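Local atomic coordinates of CCMAN5 (Cellulosimicrobium cellulans, PDB entry 2XSG), a protein that probably hydrolyses alpha-mannosides as a calcium-binding family 92 glycosidase, and is used to enable mannose-6-phosphate modification of recombinant lysosomal enzymes. Residues Ala352-Phe357 against Leu534-Leu539; Tyr545-Met550 against Asp591-Tyr596; Arg622-Gly627 against Val632-Gly637; Arg653-Thr658 against Thr665-Phe670. All coordinates share one frame; numbering follows the deposited sequence.

In the fold
Contact 1 touches all three others and lies nearest the bound small molecules: the side chain of Trp-354 is about 4 Å from a bound bis-tris propane. Phe-357 CE2 packs on Tyr-545 OH of contact 2 at 3.9 Å, and Gln-536 NE2 reaches Ala-625 O of contact 3 at 2.9 Å, a probable hydrogen bond. Contact 3 joins contact 4 through Ala-625 N and Thr-658 OG1, also 2.9 Å apart. Contacts 2 and 4 meet where Leu-592 CD1 packs on Met-669 CG at 3.7 Å. Contacts 2 and 3 do not touch. Asn-588, Glu-589 and Asp-662 form the calcium site; the side chains of Gln-536 (contact 1) and Met-666 (contact 4) come to about 4 and 5 Å of the ion.

Contact 1: residues Ala352-Phe357 against Leu534-Leu539; sequences ATWDDF and LYQGTL
Gln-536 OE1 is met by a bridging water, which donates to it over 2.7 Å, and by the indole of Trp-354, whose CZ3 lies 3.6 Å from OE1. The same water donates its other hydrogen to Asp-355 OD2 at 2.8 Å, and no direct hydrogen bond joins the two segments. The amide of Gln-536 is nearly parallel to the indole, the planes differing by 12°, but OE1 approaches the ring obliquely. Tyr-535 takes the far rim of the indole: its carbonyl O lies at the ring edge, near the plane, 4.1 Å from CH2, while its CB lies 4.2 Å from CZ2. With CG anti to the backbone nitrogen (chi1 -169°), Trp-354 extends its six-membered ring from helix 353-366 across to the loop. Replacing it with an alanine would probably open a gap beside Tyr-535 CB and leave the Gln-536 amide without its flat neighbour.

Both polar ends have stronger partners elsewhere. Trp-354 NE1 donates to Gln-460 OE1 and its ring takes a cation-pi contact from Arg-405, while Gln-536 NE2 donates to Ala-625 O. Asp-355 OD1 hydrogen-bonds to a bound bis-tris propane, probably from the crystallisation liquor, and Gln-536 O accepts from Asn-588 ND2, a residue of the calcium site. The one bridging water and the partly exposed side chains suggest a polar surface beside the metal, in which an aromatic edge and a water link the helix start to the loop, consistent with a place for a polar ligand.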
loop_
_atom_site.group_PDB
_atom_site.type_symbol
_atom_site.label_atom_id
_atom_site.label_comp_id
_atom_site.label_asym_id
_atom_site.label_seq_id
_atom_site.Cartn_x
_atom_site.Cartn_y
_atom_site.Cartn_z
ATOM N N ALA A 352 -0.176 -5.945 4.669
ATOM C CA ALA A 352 1.244 -6.081 4.358
ATOM C C ALA A 352 1.964 -5.246 5.408
ATOM O O ALA A 352 2.785 -4.385 5.094
ATOM C CB ALA A 352 1.547 -5.564 2.972
ATOM N N THR A 353 1.639 -5.518 6.663
ATOM C CA THR A 353 1.933 -4.596 7.739
ATOM C C THR A 353 3.425 -4.446 8.088
ATOM O O THR A 353 3.824 -3.408 8.616
ATOM C CB THR A 353 1.026 -4.929 8.937
ATOM O OG1 THR A 353 -0.314 -5.065 8.435
ATOM C CG2 THR A 353 1.061 -3.826 10.006
ATOM N N TRP A 354 4.241 -5.450 7.765
ATOM C CA TRP A 354 5.710 -5.348 7.901
ATOM C C TRP A 354 6.252 -4.154 7.088
ATOM O O TRP A 354 7.124 -3.420 7.559
ATOM C CB TRP A 354 6.369 -6.644 7.426
ATOM C CG TRP A 354 7.838 -6.807 7.731
ATOM C CD1 TRP A 354 8.383 -7.394 8.845
ATOM C CD2 TRP A 354 8.946 -6.432 6.896
ATOM N NE1 TRP A 354 9.760 -7.377 8.765
ATOM C CE2 TRP A 354 10.131 -6.810 7.574
ATOM C CE3 TRP A 354 9.055 -5.812 5.645
ATOM C CZ2 TRP A 354 11.413 -6.576 7.047
ATOM C CZ3 TRP A 354 10.331 -5.575 5.118
ATOM C CH2 TRP A 354 11.493 -5.958 5.823
ATOM N N ASP A 355 5.700 -3.959 5.887
ATOM C CA ASP A 355 6.063 -2.822 5.030
ATOM C C ASP A 355 5.299 -1.551 5.333
ATOM O O ASP A 355 5.853 -0.455 5.242
ATOM C CB ASP A 355 5.830 -3.131 3.530
ATOM C CG ASP A 355 6.476 -4.409 3.083
ATOM O OD1 ASP A 355 5.748 -5.350 2.674
ATOM O OD2 ASP A 355 7.713 -4.473 3.125
ATOM N N ASP A 356 4.018 -1.676 5.656
ATOM C CA ASP A 356 3.152 -0.503 5.562
ATOM C C ASP A 356 2.684 0.154 6.850
ATOM O O ASP A 356 1.872 1.079 6.794
ATOM C CB ASP A 356 1.946 -0.794 4.650
ATOM C CG ASP A 356 0.859 -1.586 5.337
ATOM O OD1 ASP A 356 0.987 -1.888 6.553
ATOM O OD2 ASP A 356 -0.132 -1.921 4.641
ATOM N N PHE A 357 3.175 -0.319 7.991
ATOM C CA PHE A 357 2.582 0.054 9.281
ATOM C C PHE A 357 2.445 1.561 9.528
ATOM O O PHE A 357 1.469 1.992 10.131
ATOM C CB PHE A 357 3.255 -0.675 10.476
ATOM C CG PHE A 357 4.671 -0.219 10.794
ATOM C CD1 PHE A 357 4.906 0.730 11.809
ATOM C CD2 PHE A 357 5.758 -0.774 10.140
ATOM C CE1 PHE A 357 6.210 1.140 12.134
ATOM C CE2 PHE A 357 7.080 -0.368 10.449
ATOM C CZ PHE A 357 7.303 0.592 11.445
ATOM N N LEU A 534 20.408 -8.657 8.241
ATOM C CA LEU A 534 19.337 -7.677 8.058
ATOM C C LEU A 534 18.547 -7.858 6.768
ATOM O O LEU A 534 19.093 -8.231 5.729
ATOM C CB LEU A 534 19.881 -6.245 8.083
ATOM C CG LEU A 534 20.503 -5.677 9.357
ATOM C CD1 LEU A 534 21.099 -4.327 9.029
ATOM C CD2 LEU A 534 19.490 -5.541 10.480
ATOM N N TYR A 535 17.254 -7.551 6.844
ATOM C CA TYR A 535 16.390 -7.631 5.679
ATOM C C TYR A 535 16.156 -6.287 4.993
ATOM O O TYR A 535 15.586 -5.368 5.598
ATOM C CB TYR A 535 15.064 -8.304 6.052
ATOM C CG TYR A 535 15.174 -9.814 6.035
ATOM C CD1 TYR A 535 14.732 -10.550 4.926
ATOM C CD2 TYR A 535 15.744 -10.512 7.116
ATOM C CE1 TYR A 535 14.849 -11.948 4.899
ATOM C CE2 TYR A 535 15.865 -11.892 7.097
ATOM C CZ TYR A 535 15.422 -12.605 5.982
ATOM O OH TYR A 535 15.542 -13.979 5.948
ATOM N N GLN A 536 16.592 -6.196 3.732
ATOM C CA GLN A 536 16.345 -5.043 2.869
ATOM C C GLN A 536 16.857 -3.713 3.441
ATOM O O GLN A 536 16.243 -2.659 3.229
ATOM C CB GLN A 536 14.859 -4.914 2.570
ATOM C CG GLN A 536 14.301 -5.795 1.463
ATOM C CD GLN A 536 12.848 -5.393 1.175
ATOM O OE1 GLN A 536 11.932 -5.820 1.883
ATOM N NE2 GLN A 536 12.637 -4.541 0.146
ATOM N N GLY A 537 17.992 -3.759 4.143
ATOM C CA GLY A 537 18.619 -2.525 4.615
ATOM C C GLY A 537 19.972 -2.682 5.276
ATOM O O GLY A 537 20.541 -3.784 5.322
ATOM N N THR A 538 20.470 -1.560 5.802
ATOM C CA THR A 538 21.799 -1.471 6.389
ATOM C C THR A 538 21.659 -1.170 7.876
ATOM O O THR A 538 20.584 -0.744 8.332
ATOM C CB THR A 538 22.612 -0.308 5.775
ATOM O OG1 THR A 538 22.086 0.931 6.251
ATOM C CG2 THR A 538 22.580 -0.328 4.252
ATOM N N LEU A 539 22.744 -1.354 8.619
ATOM C CA LEU A 539 22.760 -1.005 10.041
ATOM C C LEU A 539 22.456 0.485 10.302
ATOM O O LEU A 539 21.680 0.798 11.193
ATOM C CB LEU A 539 24.060 -1.461 10.715
ATOM C CG LEU A 539 24.166 -2.990 10.833
ATOM C CD1 LEU A 539 25.597 -3.435 10.949
ATOM C CD2 LEU A 539 23.329 -3.543 11.979
HETATM O O HOH W 1 9.257 -6.056 1.361
#

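Contact 2: residues Tyr545-Met550 against Asp591-Tyr596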
loop_
_atom_site.group_PDB
_atom_site.type_symbol
_atom_site.label_atom_id
_atom_site.label_comp_id
_atom_site.label_asym_id
_atom_site.label_seq_id
_atom_site.Cartn_x
_atom_site.Cartn_y
_atom_site.Cartn_z
ATOM N N TYR A 545 15.442 2.323 14.108
ATOM C CA TYR A 545 14.181 1.571 14.065
ATOM C C TYR A 545 13.271 1.763 15.272
ATOM O O TYR A 545 12.034 1.858 15.128
ATOM C CB TYR A 545 14.420 0.074 13.832
ATOM C CG TYR A 545 13.201 -0.663 13.320
ATOM C CD1 TYR A 545 12.273 -1.230 14.201
ATOM C CD2 TYR A 545 12.975 -0.803 11.951
ATOM C CE1 TYR A 545 11.152 -1.918 13.725
ATOM C CE2 TYR A 545 11.853 -1.496 11.465
ATOM C CZ TYR A 545 10.951 -2.037 12.352
ATOM O OH TYR A 545 9.852 -2.709 11.859
ATOM N N ASP A 546 13.871 1.826 16.458
ATOM C CA ASP A 546 13.076 1.857 17.672
ATOM C C ASP A 546 12.574 3.270 17.937
ATOM O O ASP A 546 12.996 3.956 18.878
ATOM C CB ASP A 546 13.841 1.190 18.835
ATOM C CG ASP A 546 13.931 -0.318 18.658
ATOM O OD1 ASP A 546 13.072 -0.873 17.926
ATOM O OD2 ASP A 546 14.837 -0.949 19.230
ATOM N N ALA A 547 11.676 3.699 17.042
ATOM C CA ALA A 547 11.250 5.083 16.950
ATOM C C ALA A 547 10.355 5.552 18.102
ATOM O O ALA A 547 9.998 6.735 18.165
ATOM C CB ALA A 547 10.574 5.347 15.593
ATOM N N TYR A 548 10.022 4.621 18.996
ATOM C CA TYR A 548 9.269 4.884 20.222
ATOM C C TYR A 548 10.166 5.368 21.367
ATOM O O TYR A 548 9.679 5.634 22.472
ATOM C CB TYR A 548 8.523 3.612 20.656
ATOM C CG TYR A 548 9.439 2.412 20.841
ATOM C CD1 TYR A 548 9.935 2.072 22.092
ATOM C CD2 TYR A 548 9.817 1.631 19.747
ATOM C CE1 TYR A 548 10.795 0.988 22.252
ATOM C CE2 TYR A 548 10.658 0.562 19.892
ATOM C CZ TYR A 548 11.138 0.232 21.146
ATOM O OH TYR A 548 11.987 -0.838 21.257
ATOM N N ASP A 549 11.473 5.462 21.114
ATOM C CA ASP A 549 12.416 5.911 22.146
ATOM C C ASP A 549 13.707 6.539 21.607
ATOM O O ASP A 549 14.827 6.044 21.850
ATOM C CB ASP A 549 12.736 4.774 23.130
ATOM C CG ASP A 549 12.903 5.280 24.560
ATOM O OD1 ASP A 549 13.251 6.469 24.744
ATOM O OD2 ASP A 549 12.696 4.487 25.495
ATOM N N MET A 550 13.523 7.648 20.903
ATOM C CA MET A 550 14.603 8.484 20.425
ATOM C C MET A 550 15.442 9.012 21.572
ATOM O O MET A 550 16.632 9.172 21.412
ATOM C CB MET A 550 14.057 9.649 19.580
ATOM C CG MET A 550 13.608 9.247 18.154
ATOM S SD MET A 550 14.975 8.596 17.178
ATOM C CE MET A 550 15.958 10.078 16.930
ATOM N N ASP A 591 13.945 3.034 6.784
ATOM C CA ASP A 591 14.240 4.310 7.447
ATOM C C ASP A 591 13.424 5.476 6.888
ATOM O O ASP A 591 13.940 6.583 6.715
ATOM C CB ASP A 591 15.754 4.578 7.536
ATOM C CG ASP A 591 16.420 4.782 6.177
ATOM O OD1 ASP A 591 16.067 4.111 5.186
ATOM O OD2 ASP A 591 17.336 5.627 6.114
ATOM N N LEU A 592 12.131 5.217 6.643
ATOM C CA LEU A 592 11.195 6.233 6.135
ATOM C C LEU A 592 11.167 7.491 6.992
ATOM O O LEU A 592 10.983 8.607 6.475
ATOM C CB LEU A 592 9.759 5.703 6.101
ATOM C CG LEU A 592 9.109 5.034 4.891
ATOM C CD1 LEU A 592 7.691 4.553 5.274
ATOM C CD2 LEU A 592 9.064 5.962 3.676
ATOM N N GLN A 593 11.290 7.291 8.303
ATOM C CA GLN A 593 11.194 8.382 9.260
ATOM C C GLN A 593 12.476 9.194 9.342
ATOM O O GLN A 593 12.472 10.269 9.924
ATOM C CB GLN A 593 10.816 7.847 10.650
ATOM C CG GLN A 593 11.955 7.265 11.474
ATOM C CD GLN A 593 12.414 5.890 11.045
ATOM O OE1 GLN A 593 12.198 5.450 9.904
ATOM N NE2 GLN A 593 13.073 5.188 11.969
ATOM N N ALA A 594 13.572 8.684 8.778
ATOM C CA ALA A 594 14.901 9.297 9.011
ATOM C C ALA A 594 15.012 10.784 8.666
ATOM O O ALA A 594 15.679 11.517 9.384
ATOM C CB ALA A 594 16.004 8.512 8.342
ATOM N N PRO A 595 14.370 11.239 7.564
ATOM C CA PRO A 595 14.441 12.675 7.269
ATOM C C PRO A 595 13.851 13.584 8.327
ATOM O O PRO A 595 14.252 14.735 8.423
ATOM C CB PRO A 595 13.652 12.814 5.965
ATOM C CG PRO A 595 13.725 11.447 5.342
ATOM C CD PRO A 595 13.783 10.475 6.448
ATOM N N TYR A 596 12.920 13.063 9.120
ATOM C CA TYR A 596 12.272 13.845 10.162
ATOM C C TYR A 596 12.984 13.777 11.516
ATOM O O TYR A 596 12.495 14.345 12.494
ATOM C CB TYR A 596 10.800 13.424 10.306
ATOM C CG TYR A 596 9.993 13.609 9.035
ATOM C CD1 TYR A 596 9.946 12.607 8.067
ATOM C CD2 TYR A 596 9.281 14.788 8.803
ATOM C CE1 TYR A 596 9.212 12.775 6.890
ATOM C CE2 TYR A 596 8.551 14.967 7.631
ATOM C CZ TYR A 596 8.517 13.956 6.686
ATOM O OH TYR A 596 7.789 14.126 5.529
#
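Gln-593 makes both of the nearest approaches in this contact, its amide nitrogen being the atom nearest to both Tyr-545 and Ala-547. NE2 comes to 4.3 Å from Tyr-545 N and to 4.4 Å from Ala-547 CB. Both are long, loose approaches, and no hydrogen bond crosses between the segments. CG of Gln-593 stands between its own backbone N and carbonyl carbon (chi1 81°), and a further bend at chi2, -76°, carries the amide across toward the facing loop.

Away from that amide the two segments diverge further. The ring of Tyr-545 turns off toward helix 455-474, where it touches Val-459 and Gln-460. The loose interface is not a solvent side, because the touching residues are all buried and other parts of the chain pack around them: Leu-592 against helix 665-675, Tyr-596 against helix 604-616.

The tight part lies instead in the turns within each segment. Asp-546 centres an inverse gamma turn, closed by Ala-547 N to Tyr-545 O at 2.7 Å, and then starts a type I turn in which Asp-549 N reaches Asp-546 O at 3.1 Å. In 591-596, Ala-594 N donates to Asp-591 O over 3.0 Å in a second type I turn. Asp-549 caps helix 550-556, its OD1 accepting from Ala-552 N. Two turn-rich interhelical connections packed side by side, one of them just past calcium-site residues Asn-588 and Glu-589, are consistent with the (alpha/alpha)6-barrel catalytic domain of family 92, a member of the six-hairpin clan.

Contact 3: residues Arg622-Gly627 against Val632-Gly637; sequences RYIATG and VPSGGG
Ile-624 and Gly-637 meet at one end of a three-stranded antiparallel sheet, in which strands 618-623 and 634-635 flank the central strand 638-646. The isoleucine side chain points toward the other segment and divides its branches between partners. CD1 lies against Ser-634 CB at 3.6 Å, CG2 faces Val-632 CG1 at 4.4 Å, and CG1 presses against Gly-637 O at 3.4 Å. CG1 is placed there by a chi1 of 47°, which sets it between the backbone N and the carbonyl carbon. With only a methyl group at this position, as in alanine, the Ser-634 methylene and Val-632 CG1 would probably lose their apolar neighbour.

Tyr-623 presents its ring edge to the same Gly-637 O, while one face of the ring lies under Arg-622 CG. The tyrosine hydroxyl sits over the centre of the Arg-622 guanidinium and hydrogen-bonds to Ala-527 O; the arginine itself pairs with Glu-638. Ser-634 OG donates back to Val-632 O at 2.8 Å and also takes a hydrogen bond from Ser-629 N.

Two backbone bonds close the contact. Ile-624 N donates to Gly-637 O over 3.0 Å, coming from 42° above the carbonyl plane, and Gly-637 N donates to Gly-627 O over 2.7 Å. Gly-636 and Gly-637 both have positive phi, a conformation that favours glycine, so the chain can curl round the Gly-627 carbonyl. On this curl the CA-H of Gly-637 points almost straight at Thr-626 O, with CA and O 3.3 Å apart and an angle of 175° at the hydrogen.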
loop_
_atom_site.group_PDB
_atom_site.type_symbol
_atom_site.label_atom_id
_atom_site.label_comp_id
_atom_site.label_asym_id
_atom_site.label_seq_id
_atom_site.Cartn_x
_atom_site.Cartn_y
_atom_site.Cartn_z
ATOM N N ARG A 622 21.738 6.421 -3.181
ATOM C CA ARG A 622 22.746 5.375 -3.108
ATOM C C ARG A 622 22.121 3.981 -3.125
ATOM O O ARG A 622 22.674 3.045 -3.718
ATOM C CB ARG A 622 23.633 5.548 -1.858
ATOM C CG ARG A 622 24.619 4.386 -1.639
ATOM C CD ARG A 622 25.604 4.618 -0.495
ATOM N NE ARG A 622 26.408 3.411 -0.247
ATOM C CZ ARG A 622 27.321 3.275 0.717
ATOM N NH1 ARG A 622 27.617 4.275 1.538
ATOM N NH2 ARG A 622 27.964 2.125 0.842
ATOM N N TYR A 623 20.962 3.839 -2.490
ATOM C CA TYR A 623 20.379 2.515 -2.301
ATOM C C TYR A 623 19.103 2.229 -3.102
ATOM O O TYR A 623 18.241 3.089 -3.255
ATOM C CB TYR A 623 20.116 2.273 -0.814
ATOM C CG TYR A 623 21.364 2.311 0.063
ATOM C CD1 TYR A 623 21.728 3.476 0.738
ATOM C CD2 TYR A 623 22.143 1.178 0.251
ATOM C CE1 TYR A 623 22.849 3.514 1.563
ATOM C CE2 TYR A 623 23.280 1.210 1.060
ATOM C CZ TYR A 623 23.620 2.380 1.715
ATOM O OH TYR A 623 24.731 2.424 2.530
ATOM N N ILE A 624 19.013 0.996 -3.604
ATOM C CA ILE A 624 17.762 0.430 -4.148
ATOM C C ILE A 624 17.146 -0.449 -3.063
ATOM O O ILE A 624 17.681 -0.512 -1.961
ATOM C CB ILE A 624 17.987 -0.354 -5.495
ATOM C CG1 ILE A 624 19.185 -1.312 -5.397
ATOM C CG2 ILE A 624 18.176 0.637 -6.663
ATOM C CD1 ILE A 624 19.349 -2.252 -6.596
ATOM N N ALA A 625 16.020 -1.095 -3.349
ATOM C CA ALA A 625 15.263 -1.806 -2.322
ATOM C C ALA A 625 15.589 -3.290 -2.258
ATOM O O ALA A 625 15.059 -4.000 -1.413
ATOM C CB ALA A 625 13.766 -1.586 -2.502
ATOM N N THR A 626 16.460 -3.748 -3.156
ATOM C CA THR A 626 16.827 -5.157 -3.247
ATOM C C THR A 626 18.265 -5.251 -3.779
ATOM O O THR A 626 18.861 -4.232 -4.131
ATOM C CB THR A 626 15.819 -5.967 -4.112
ATOM O OG1 THR A 626 16.059 -7.359 -3.931
ATOM C CG2 THR A 626 15.945 -5.604 -5.625
ATOM N N GLY A 627 18.834 -6.454 -3.792
ATOM C CA GLY A 627 20.234 -6.655 -4.176
ATOM C C GLY A 627 20.632 -5.986 -5.489
ATOM O O GLY A 627 21.624 -5.259 -5.559
ATOM N N VAL A 632 18.307 -0.558 -13.753
ATOM C CA VAL A 632 19.281 0.517 -13.514
ATOM C C VAL A 632 20.589 -0.132 -13.101
ATOM O O VAL A 632 20.574 -1.125 -12.365
ATOM C CB VAL A 632 18.772 1.513 -12.410
ATOM C CG1 VAL A 632 18.811 0.871 -11.002
ATOM C CG2 VAL A 632 19.537 2.854 -12.447
ATOM N N PRO A 633 21.730 0.402 -13.573
ATOM C CA PRO A 633 23.014 -0.175 -13.167
ATOM C C PRO A 633 23.168 -0.206 -11.638
ATOM O O PRO A 633 23.177 0.844 -10.991
ATOM C CB PRO A 633 24.040 0.763 -13.807
ATOM C CG PRO A 633 23.347 1.317 -14.974
ATOM C CD PRO A 633 21.901 1.444 -14.605
ATOM N N SER A 634 23.280 -1.417 -11.089
ATOM C CA SER A 634 23.129 -1.637 -9.657
ATOM C C SER A 634 23.808 -2.926 -9.219
ATOM O O SER A 634 24.082 -3.810 -10.038
ATOM C CB SER A 634 21.642 -1.678 -9.270
ATOM O OG SER A 634 20.928 -2.606 -10.073
ATOM N N GLY A 635 24.041 -3.039 -7.919
ATOM C CA GLY A 635 24.620 -4.237 -7.330
ATOM C C GLY A 635 24.830 -4.038 -5.851
ATOM O O GLY A 635 25.081 -2.917 -5.391
ATOM N N GLY A 636 24.726 -5.131 -5.099
ATOM C CA GLY A 636 24.991 -5.092 -3.661
ATOM C C GLY A 636 24.025 -4.177 -2.936
ATOM O O GLY A 636 24.386 -3.598 -1.917
ATOM N N GLY A 637 22.799 -4.052 -3.468
ATOM C CA GLY A 637 21.762 -3.177 -2.893
ATOM C C GLY A 637 21.912 -1.695 -3.221
ATOM O O GLY A 637 21.200 -0.839 -2.662
#

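Contact 4: residues Arg653-Thr658 against Thr665-Phe670; sequences RGMLPT and TMSTMF
The first turn of helix 665-675, which begins just after the calcium-site residue Asp-662, receives the side chain of Met-655 from the preceding loop. The touch is made by one methyl: Met-655 CE rests on Met-666 CB at 3.8 Å, and the same CE stands 4.3 Å from Ser-667 OG. The two thioether chains cross obliquely, and Met-655 CE meets CB of Met-666, not its sulfur. In Met-655, CG stands anti to the carbonyl carbon (chi1 -39°) and the chain bends at chi2, which swings CE onto the helix. Met-666 also bends at chi2 (-46°), and its far end turns off toward Leu-592, where SD lies 3.9 Å from Leu-592 CD2.

No hydrogen bond crosses between the segments; this is buried apolar packing at a polar border. Ser-667 OG is engaged by Asn-661 ND2 and His-314 ND1, so its hydroxyl is satisfied independently of the methionine methyl beside it. Asn-661 also touches the side chains of both methionines.

The helix is regular here, with Met-669 N bonded to Thr-665 O at 2.9 Å and Phe-670 N to Met-666 O at 3.1 Å. The loop also makes backbone bonds, Met-655 with Phe-23 and Thr-658 with Asp-22. With the side chain of Met-666 about 5 Å from the calcium ion, the contact is consistent with apolar packing close to the calcium site of the family 92 catalytic domain.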
loop_
_atom_site.group_PDB
_atom_site.type_symbol
_atom_site.label_atom_id
_atom_site.label_comp_id
_atom_site.label_asym_id
_atom_site.label_seq_id
_atom_site.Cartn_x
_atom_site.Cartn_y
_atom_site.Cartn_z
ATOM N N ARG A 653 7.016 5.726 -14.931
ATOM C CA ARG A 653 8.132 5.385 -14.074
ATOM C C ARG A 653 8.001 6.278 -12.832
ATOM O O ARG A 653 8.667 7.312 -12.726
ATOM C CB ARG A 653 9.474 5.616 -14.794
ATOM C CG ARG A 653 9.678 4.811 -16.080
ATOM C CD ARG A 653 11.122 5.006 -16.614
ATOM N NE ARG A 653 11.441 4.022 -17.650
ATOM C CZ ARG A 653 12.677 3.638 -17.978
ATOM N NH1 ARG A 653 13.728 4.145 -17.349
ATOM N NH2 ARG A 653 12.863 2.743 -18.942
ATOM N N GLY A 654 7.115 5.887 -11.913
ATOM C CA GLY A 654 6.643 6.775 -10.838
ATOM C C GLY A 654 7.536 6.873 -9.612
ATOM O O GLY A 654 7.653 7.954 -9.013
ATOM N N MET A 655 8.156 5.751 -9.231
ATOM C CA MET A 655 9.095 5.727 -8.124
ATOM C C MET A 655 10.461 5.355 -8.665
ATOM O O MET A 655 10.603 5.006 -9.841
ATOM C CB MET A 655 8.691 4.654 -7.093
ATOM C CG MET A 655 7.211 4.511 -6.827
ATOM S SD MET A 655 6.654 5.846 -5.808
ATOM C CE MET A 655 5.016 5.267 -5.384
ATOM N N LEU A 656 11.451 5.355 -7.776
ATOM C CA LEU A 656 12.760 4.790 -8.087
ATOM C C LEU A 656 12.607 3.353 -8.593
ATOM O O LEU A 656 11.651 2.670 -8.213
ATOM C CB LEU A 656 13.633 4.792 -6.841
ATOM C CG LEU A 656 14.033 6.176 -6.297
ATOM C CD1 LEU A 656 14.703 6.012 -4.956
ATOM C CD2 LEU A 656 14.939 6.909 -7.277
ATOM N N PRO A 657 13.551 2.885 -9.429
ATOM C CA PRO A 657 13.517 1.464 -9.764
ATOM C C PRO A 657 13.652 0.631 -8.464
ATOM O O PRO A 657 14.415 1.018 -7.581
ATOM C CB PRO A 657 14.748 1.283 -10.659
ATOM C CG PRO A 657 15.654 2.477 -10.308
ATOM C CD PRO A 657 14.716 3.580 -10.026
ATOM N N THR A 658 12.924 -0.491 -8.395
ATOM C CA THR A 658 12.783 -1.379 -7.215
ATOM C C THR A 658 11.906 -0.831 -6.069
ATOM O O THR A 658 11.598 -1.556 -5.108
ATOM C CB THR A 658 14.124 -1.781 -6.551
ATOM O OG1 THR A 658 14.624 -0.660 -5.810
ATOM C CG2 THR A 658 15.162 -2.296 -7.550
ATOM N N THR A 665 1.941 2.550 0.622
ATOM C CA THR A 665 2.794 3.192 1.645
ATOM C C THR A 665 3.579 4.394 1.107
ATOM O O THR A 665 3.545 5.483 1.693
ATOM C CB THR A 665 3.782 2.213 2.301
ATOM O OG1 THR A 665 3.056 1.097 2.817
ATOM C CG2 THR A 665 4.557 2.914 3.459
ATOM N N MET A 666 4.310 4.195 0.015
ATOM C CA MET A 666 5.099 5.295 -0.536
ATOM C C MET A 666 4.186 6.490 -0.896
ATOM O O MET A 666 4.519 7.638 -0.571
ATOM C CB MET A 666 5.990 4.832 -1.693
ATOM C CG MET A 666 7.113 3.860 -1.262
ATOM S SD MET A 666 7.992 4.436 0.235
ATOM C CE MET A 666 9.437 3.365 0.198
ATOM N N SER A 667 3.025 6.208 -1.495
ATOM C CA SER A 667 2.007 7.246 -1.785
ATOM C C SER A 667 1.527 7.977 -0.532
ATOM O O SER A 667 1.409 9.209 -0.536
ATOM C CB SER A 667 0.791 6.653 -2.496
ATOM O OG SER A 667 1.145 6.099 -3.750
ATOM N N THR A 668 1.234 7.204 0.522
ATOM C CA THR A 668 0.781 7.743 1.800
ATOM C C THR A 668 1.845 8.625 2.464
ATOM O O THR A 668 1.527 9.675 2.998
ATOM C CB THR A 668 0.351 6.621 2.754
ATOM O OG1 THR A 668 -0.619 5.795 2.108
ATOM C CG2 THR A 668 -0.272 7.186 4.001
ATOM N N MET A 669 3.110 8.213 2.408
ATOM C CA MET A 669 4.191 9.091 2.874
ATOM C C MET A 669 4.293 10.393 2.080
ATOM O O MET A 669 4.616 11.445 2.638
ATOM C CB MET A 669 5.529 8.354 2.908
ATOM C CG MET A 669 5.516 7.092 3.755
ATOM S SD MET A 669 4.948 7.280 5.475
ATOM C CE MET A 669 3.273 6.658 5.429
ATOM N N PHE A 670 4.019 10.337 0.783
ATOM C CA PHE A 670 4.001 11.566 -0.018
ATOM C C PHE A 670 2.906 12.513 0.468
ATOM O O PHE A 670 3.140 13.711 0.640
ATOM C CB PHE A 670 3.805 11.271 -1.506
ATOM C CG PHE A 670 3.859 12.505 -2.373
ATOM C CD1 PHE A 670 2.741 13.337 -2.492
ATOM C CD2 PHE A 670 5.023 12.842 -3.054
ATOM C CE1 PHE A 670 2.804 14.491 -3.273
ATOM C CE2 PHE A 670 5.083 14.003 -3.839
ATOM C CZ PHE A 670 3.974 14.813 -3.956
#